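Local coordinates for protein aminofutalosine deaminase (Helicobacter pylori, PDB 7LKK) that deaminates aminofutalosine in the menaquinone pathway, using a metal ion in an amidohydrolase active site, and probably also acts on adenosine, at residues K186-S198 with V207-H221. Numbering follows the deposited sequence.
Sequences KLKAALAVHAPYS and VIQLAKDSQSLLSTH. With FE (Fe (III) ion), chain E; MCF ((8R)-3-(5-S-methyl-5-thio-beta-D-ribofuranosyl)-3,6,7,8-tetrahydroimidazo[4,5-d][1,3]diazepin-8-ol), chain J; EDO (1,2-ethanediol), chain H.
His221 ND1 donates to His194 O at 2.9 Å, with the oxygen almost in the His221 ring plane. The backbone N of His221 reaches the same oxygen at 3.0 Å, from the opposite face of the carbonyl plane, and ties down the main chain. The ND1 bond limits the ring's rotation and leaves NE2 to bind the iron, 2.4 Å away. His79, His81 and Asp328 also belong to the metal site, and O8 of the inhibitor binds the iron. Inhibitor C5 lies over the centre of one face of the His221 ring. The His194 ring stands obliquely to that of His221, planes at 56°. With CG anti to the backbone N (chi1 178°), the ring is carried to the inhibitor, where NE2 makes a weak hydrogen bond to N4. Its ND1 shares a 2.5 Å hydrogen bond with Ser198 OG, in the ring plane.

The segments belong to the beta-alpha-beta unit of strand 187-193, helix 201-213 and strand 218-222, in the TIM-barrel fold of the amidohydrolases. Both histidines sit at the C-terminal ends of the two parallel strands, where this fold places its active site. Val193 N binds Ser219 O nearly along the C=O axis. Thr220 OG1 donates to Val193 O from above the carbonyl plane, and also bonds Tyr262 OH.

Helix 201-213 runs back almost antiparallel to strand 187-193, 161° between the short axes. Leu191 packs its side chain against the helix. Its CD1 touches Leu210 CD2 at 3.7 Å and Ala211 CB at 3.8 Å, the two leucine side chains crossing at about a right angle.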
loop_
_atom_site.group_PDB
_atom_site.type_symbol
_atom_site.label_atom_id
_atom_site.label_comp_id
_atom_site.label_asym_id
_atom_site.label_seq_id
_atom_site.Cartn_x
_atom_site.Cartn_y
_atom_site.Cartn_z
ATOM N N LYS A 186 -8.880 -32.019 -0.990
ATOM C CA LYS A 186 -8.332 -30.685 -1.181
ATOM C C LYS A 186 -9.213 -29.774 -2.025
ATOM O O LYS A 186 -8.912 -28.580 -2.130
ATOM C CB LYS A 186 -6.938 -30.764 -1.823
ATOM C CG LYS A 186 -5.869 -31.352 -0.919
ATOM C CD LYS A 186 -4.513 -30.726 -1.197
ATOM C CE LYS A 186 -3.962 -31.182 -2.538
ATOM N NZ LYS A 186 -3.400 -32.558 -2.462
ATOM N N LEU A 187 -10.278 -30.294 -2.632
ATOM C CA LEU A 187 -11.130 -29.508 -3.517
ATOM C C LEU A 187 -12.576 -29.641 -3.070
ATOM O O LEU A 187 -13.125 -30.749 -3.057
ATOM C CB LEU A 187 -10.981 -29.955 -4.975
ATOM C CG LEU A 187 -11.799 -29.131 -5.971
ATOM C CD1 LEU A 187 -11.528 -27.654 -5.766
ATOM C CD2 LEU A 187 -11.505 -29.538 -7.407
ATOM N N LYS A 188 -13.186 -28.517 -2.709
ATOM C CA LYS A 188 -14.605 -28.440 -2.397
ATOM C C LYS A 188 -15.306 -27.633 -3.480
ATOM O O LYS A 188 -14.850 -26.542 -3.839
ATOM C CB LYS A 188 -14.836 -27.804 -1.024
ATOM C CG LYS A 188 -16.299 -27.514 -0.714
ATOM C CD LYS A 188 -16.557 -27.433 0.785
ATOM C CE LYS A 188 -15.666 -26.395 1.448
ATOM N NZ LYS A 188 -15.856 -26.348 2.927
ATOM N N ALA A 189 -16.402 -28.169 -4.004
ATOM C CA ALA A 189 -17.170 -27.484 -5.032
ATOM C C ALA A 189 -18.198 -26.561 -4.392
ATOM O O ALA A 189 -18.871 -26.932 -3.426
ATOM C CB ALA A 189 -17.867 -28.488 -5.952
ATOM N N ALA A 190 -18.316 -25.355 -4.942
ATOM C CA ALA A 190 -19.247 -24.354 -4.446
ATOM C C ALA A 190 -19.810 -23.587 -5.635
ATOM O O ALA A 190 -19.424 -23.815 -6.785
ATOM C CB ALA A 190 -18.571 -23.418 -3.438
ATOM N N LEU A 191 -20.732 -22.670 -5.353
ATOM C CA LEU A 191 -21.459 -21.947 -6.383
ATOM C C LEU A 191 -21.474 -20.461 -6.061
ATOM O O LEU A 191 -21.339 -20.052 -4.905
ATOM C CB LEU A 191 -22.896 -22.469 -6.521
ATOM C CG LEU A 191 -23.023 -23.858 -7.147
ATOM C CD1 LEU A 191 -24.303 -24.541 -6.699
ATOM C CD2 LEU A 191 -22.964 -23.758 -8.662
ATOM N N ALA A 192 -21.642 -19.648 -7.100
ATOM C CA ALA A 192 -21.654 -18.204 -6.926
ATOM C C ALA A 192 -22.671 -17.563 -7.856
ATOM O O ALA A 192 -22.826 -17.976 -9.009
ATOM C CB ALA A 192 -20.266 -17.600 -7.180
ATOM N N VAL A 193 -23.366 -16.558 -7.332
ATOM C CA VAL A 193 -24.173 -15.639 -8.124
ATOM C C VAL A 193 -23.351 -14.373 -8.301
ATOM O O VAL A 193 -22.882 -13.795 -7.315
ATOM C CB VAL A 193 -25.512 -15.334 -7.430
ATOM C CG1 VAL A 193 -26.327 -14.348 -8.254
ATOM C CG2 VAL A 193 -26.292 -16.622 -7.176
ATOM N N HIS A 194 -23.152 -13.947 -9.551
ATOM C CA HIS A 194 -22.181 -12.886 -9.802
ATOM C C HIS A 194 -22.549 -11.602 -9.064
ATOM O O HIS A 194 -21.801 -11.132 -8.201
ATOM C CB HIS A 194 -22.036 -12.609 -11.295
ATOM C CG HIS A 194 -21.091 -11.486 -11.588
ATOM N ND1 HIS A 194 -21.518 -10.223 -11.932
ATOM C CD2 HIS A 194 -19.739 -11.427 -11.541
ATOM C CE1 HIS A 194 -20.470 -9.438 -12.104
ATOM N NE2 HIS A 194 -19.379 -10.143 -11.873
ATOM N N ALA A 195 -23.693 -11.016 -9.393
ATOM C CA ALA A 195 -24.036 -9.694 -8.881
ATOM C C ALA A 195 -25.521 -9.447 -9.131
ATOM O O ALA A 195 -26.135 -10.125 -9.958
ATOM C CB ALA A 195 -23.186 -8.601 -9.548
ATOM N N PRO A 196 -26.113 -8.484 -8.413
ATOM C CA PRO A 196 -27.521 -8.141 -8.677
ATOM C C PRO A 196 -27.778 -7.613 -10.079
ATOM O O PRO A 196 -28.883 -7.802 -10.601
ATOM C CB PRO A 196 -27.824 -7.077 -7.613
ATOM C CG PRO A 196 -26.844 -7.343 -6.520
ATOM C CD PRO A 196 -25.600 -7.823 -7.201
ATOM N N TYR A 197 -26.804 -6.952 -10.707
ATOM C CA TYR A 197 -27.016 -6.368 -12.026
ATOM C C TYR A 197 -26.786 -7.352 -13.165
ATOM O O TYR A 197 -27.119 -7.033 -14.313
ATOM C CB TYR A 197 -26.103 -5.148 -12.228
ATOM C CG TYR A 197 -24.633 -5.425 -11.994
ATOM C CD1 TYR A 197 -23.865 -6.080 -12.951
ATOM C CD2 TYR A 197 -24.012 -5.028 -10.817
ATOM C CE1 TYR A 197 -22.522 -6.336 -12.737
ATOM C CE2 TYR A 197 -22.670 -5.276 -10.596
ATOM C CZ TYR A 197 -21.932 -5.931 -11.558
ATOM O OH TYR A 197 -20.598 -6.184 -11.341
ATOM N N SER A 198 -26.227 -8.529 -12.885
ATOM C CA SER A 198 -25.810 -9.446 -13.933
ATOM C C SER A 198 -26.530 -10.787 -13.924
ATOM O O SER A 198 -26.333 -11.572 -14.859
ATOM C CB SER A 198 -24.298 -9.703 -13.847
ATOM O OG SER A 198 -23.959 -10.307 -12.612
ATOM N N VAL A 207 -29.767 -21.267 -9.026
ATOM C CA VAL A 207 -28.419 -21.543 -8.535
ATOM C C VAL A 207 -28.437 -21.749 -7.026
ATOM O O VAL A 207 -27.798 -22.670 -6.502
ATOM C CB VAL A 207 -27.456 -20.411 -8.940
ATOM C CG1 VAL A 207 -26.073 -20.655 -8.350
ATOM C CG2 VAL A 207 -27.377 -20.287 -10.457
ATOM N N ILE A 208 -29.192 -20.913 -6.308
ATOM C CA ILE A 208 -29.269 -21.030 -4.853
ATOM C C ILE A 208 -29.891 -22.362 -4.460
ATOM O O ILE A 208 -29.456 -23.012 -3.501
ATOM C CB ILE A 208 -30.054 -19.841 -4.267
ATOM C CG1 ILE A 208 -29.247 -18.549 -4.406
ATOM C CG2 ILE A 208 -30.436 -20.101 -2.816
ATOM C CD1 ILE A 208 -30.094 -17.294 -4.385
ATOM N N GLN A 209 -30.918 -22.793 -5.198
ATOM C CA GLN A 209 -31.529 -24.090 -4.926
ATOM C C GLN A 209 -30.551 -25.225 -5.196
ATOM O O GLN A 209 -30.491 -26.194 -4.428
ATOM C CB GLN A 209 -32.796 -24.261 -5.762
ATOM C CG GLN A 209 -33.631 -25.468 -5.361
ATOM C CD GLN A 209 -34.144 -25.366 -3.938
ATOM O OE1 GLN A 209 -34.908 -24.459 -3.605
ATOM N NE2 GLN A 209 -33.721 -26.294 -3.088
ATOM N N LEU A 210 -29.786 -25.129 -6.287
ATOM C CA LEU A 210 -28.782 -26.145 -6.585
ATOM C C LEU A 210 -27.740 -26.236 -5.477
ATOM O O LEU A 210 -27.274 -27.331 -5.139
ATOM C CB LEU A 210 -28.111 -25.844 -7.924
ATOM C CG LEU A 210 -26.963 -26.774 -8.320
ATOM C CD1 LEU A 210 -27.488 -28.161 -8.668
ATOM C CD2 LEU A 210 -26.174 -26.191 -9.478
ATOM N N ALA A 211 -27.366 -25.093 -4.899
ATOM C CA ALA A 211 -26.426 -25.102 -3.783
ATOM C C ALA A 211 -27.014 -25.810 -2.570
ATOM O O ALA A 211 -26.320 -26.577 -1.893
ATOM C CB ALA A 211 -26.022 -23.672 -3.431
ATOM N N LYS A 212 -28.292 -25.558 -2.275
ATOM C CA LYS A 212 -28.942 -26.235 -1.158
ATOM C C LYS A 212 -29.029 -27.737 -1.397
ATOM O O LYS A 212 -28.754 -28.533 -0.491
ATOM C CB LYS A 212 -30.336 -25.653 -0.930
ATOM C CG LYS A 212 -30.341 -24.205 -0.487
ATOM C CD LYS A 212 -31.757 -23.688 -0.318
ATOM C CE LYS A 212 -31.762 -22.235 0.114
ATOM N NZ LYS A 212 -33.139 -21.719 0.340
ATOM N N ASP A 213 -29.409 -28.142 -2.613
ATOM C CA ASP A 213 -29.526 -29.565 -2.918
ATOM C C ASP A 213 -28.184 -30.276 -2.819
ATOM O O ASP A 213 -28.137 -31.463 -2.477
ATOM C CB ASP A 213 -30.130 -29.756 -4.310
ATOM C CG ASP A 213 -31.568 -29.282 -4.391
ATOM O OD1 ASP A 213 -32.182 -29.072 -3.325
ATOM O OD2 ASP A 213 -32.085 -29.121 -5.520
ATOM N N SER A 214 -27.090 -29.576 -3.105
ATOM C CA SER A 214 -25.757 -30.161 -3.069
ATOM C C SER A 214 -24.978 -29.764 -1.821
ATOM O O SER A 214 -23.796 -30.107 -1.709
ATOM C CB SER A 214 -24.971 -29.767 -4.319
ATOM O OG SER A 214 -24.777 -28.365 -4.374
ATOM N N GLN A 215 -25.613 -29.055 -0.886
ATOM C CA GLN A 215 -24.976 -28.609 0.354
ATOM C C GLN A 215 -23.698 -27.822 0.063
ATOM O O GLN A 215 -22.648 -28.037 0.674
ATOM C CB GLN A 215 -24.698 -29.795 1.283
ATOM C CG GLN A 215 -25.931 -30.631 1.604
ATOM C CD GLN A 215 -25.620 -31.819 2.496
ATOM O OE1 GLN A 215 -26.153 -31.937 3.599
ATOM N NE2 GLN A 215 -24.758 -32.708 2.020
ATOM N N SER A 216 -23.800 -26.894 -0.885
ATOM C CA SER A 216 -22.672 -26.099 -1.342
ATOM C C SER A 216 -22.692 -24.711 -0.712
ATOM O O SER A 216 -23.752 -24.169 -0.386
ATOM C CB SER A 216 -22.683 -25.964 -2.869
ATOM O OG SER A 216 -22.433 -27.207 -3.502
ATOM N N LEU A 217 -21.503 -24.135 -0.552
ATOM C CA LEU A 217 -21.401 -22.749 -0.128
ATOM C C LEU A 217 -21.807 -21.821 -1.270
ATOM O O LEU A 217 -21.844 -22.210 -2.440
ATOM C CB LEU A 217 -19.975 -22.419 0.321
ATOM C CG LEU A 217 -19.502 -22.741 1.741
ATOM C CD1 LEU A 217 -20.063 -24.053 2.268
ATOM C CD2 LEU A 217 -17.979 -22.748 1.788
ATOM N N LEU A 218 -22.117 -20.573 -0.920
ATOM C CA LEU A 218 -22.491 -19.565 -1.901
ATOM C C LEU A 218 -21.632 -18.321 -1.719
ATOM O O LEU A 218 -21.121 -18.049 -0.630
ATOM C CB LEU A 218 -23.977 -19.188 -1.796
ATOM C CG LEU A 218 -24.968 -20.199 -2.379
ATOM C CD1 LEU A 218 -26.362 -19.980 -1.808
ATOM C CD2 LEU A 218 -24.984 -20.118 -3.899
ATOM N N SER A 219 -21.477 -17.573 -2.807
ATOM C CA SER A 219 -20.721 -16.331 -2.799
ATOM C C SER A 219 -21.357 -15.391 -3.810
ATOM O O SER A 219 -21.971 -15.834 -4.784
ATOM C CB SER A 219 -19.241 -16.562 -3.126
ATOM O OG SER A 219 -18.497 -15.360 -3.021
ATOM N N THR A 220 -21.220 -14.091 -3.566
ATOM C CA THR A 220 -21.808 -13.102 -4.458
ATOM C C THR A 220 -21.127 -11.758 -4.245
ATOM O O THR A 220 -20.655 -11.453 -3.146
ATOM C CB THR A 220 -23.324 -12.980 -4.234
ATOM O OG1 THR A 220 -23.887 -12.082 -5.199
ATOM C CG2 THR A 220 -23.631 -12.479 -2.828
ATOM N N HIS A 221 -21.056 -10.973 -5.320
ATOM C CA HIS A 221 -20.633 -9.580 -5.240
ATOM C C HIS A 221 -21.846 -8.722 -4.904
ATOM O O HIS A 221 -22.899 -8.859 -5.535
ATOM C CB HIS A 221 -20.005 -9.119 -6.556
ATOM C CG HIS A 221 -18.829 -9.939 -6.985
ATOM N ND1 HIS A 221 -18.930 -10.959 -7.907
ATOM C CD2 HIS A 221 -17.526 -9.890 -6.619
ATOM C CE1 HIS A 221 -17.740 -11.502 -8.092
ATOM N NE2 HIS A 221 -16.870 -10.871 -7.323
HETATM FE FE FE E . -14.503 -10.867 -7.356
HETATM O O8 MCF J . -14.964 -9.049 -7.928
HETATM C C8 MCF J . -14.180 -8.360 -8.868
HETATM C C7 MCF J . -14.774 -7.010 -9.254
HETATM N N6 MCF J . -16.214 -7.050 -9.206
HETATM C C5 MCF J . -16.919 -8.121 -9.875
HETATM N N4 MCF J . -16.307 -9.221 -10.612
HETATM C C10 MCF J . -14.909 -9.591 -10.945
HETATM C C9 MCF J . -13.869 -9.209 -10.119
HETATM N N1 MCF J . -12.747 -9.676 -10.647
HETATM C C2 MCF J . -13.028 -10.352 -11.759
HETATM N N3 MCF J . -14.352 -10.305 -11.930
HETATM C C1S MCF J . -15.044 -10.947 -13.090
HETATM C C2S MCF J . -16.345 -11.691 -12.711
HETATM O O2S MCF J . -16.069 -12.954 -12.279
HETATM O O4S MCF J . -15.430 -10.050 -13.919
HETATM C C4S MCF J . -16.698 -10.682 -14.703
HETATM C C3S MCF J . -17.090 -11.732 -14.040
HETATM O O3S MCF J . -16.705 -12.975 -14.801
HETATM C C5S MCF J . -17.811 -9.650 -14.772
HETATM S S5S MCF J . -18.791 -9.911 -16.279
HETATM C C6S MCF J . -20.405 -9.101 -16.089
HETATM C C1 EDO H . -27.034 -23.078 1.550
HETATM O O1 EDO H . -25.809 -22.393 1.835
HETATM C C2 EDO H . -26.809 -24.581 1.648
HETATM O O2 EDO H . -26.017 -25.016 0.537
HETATM O O HOH W 1 -19.301 -25.802 -1.086
HETATM O O HOH W 2 -20.398 -29.144 -3.016
#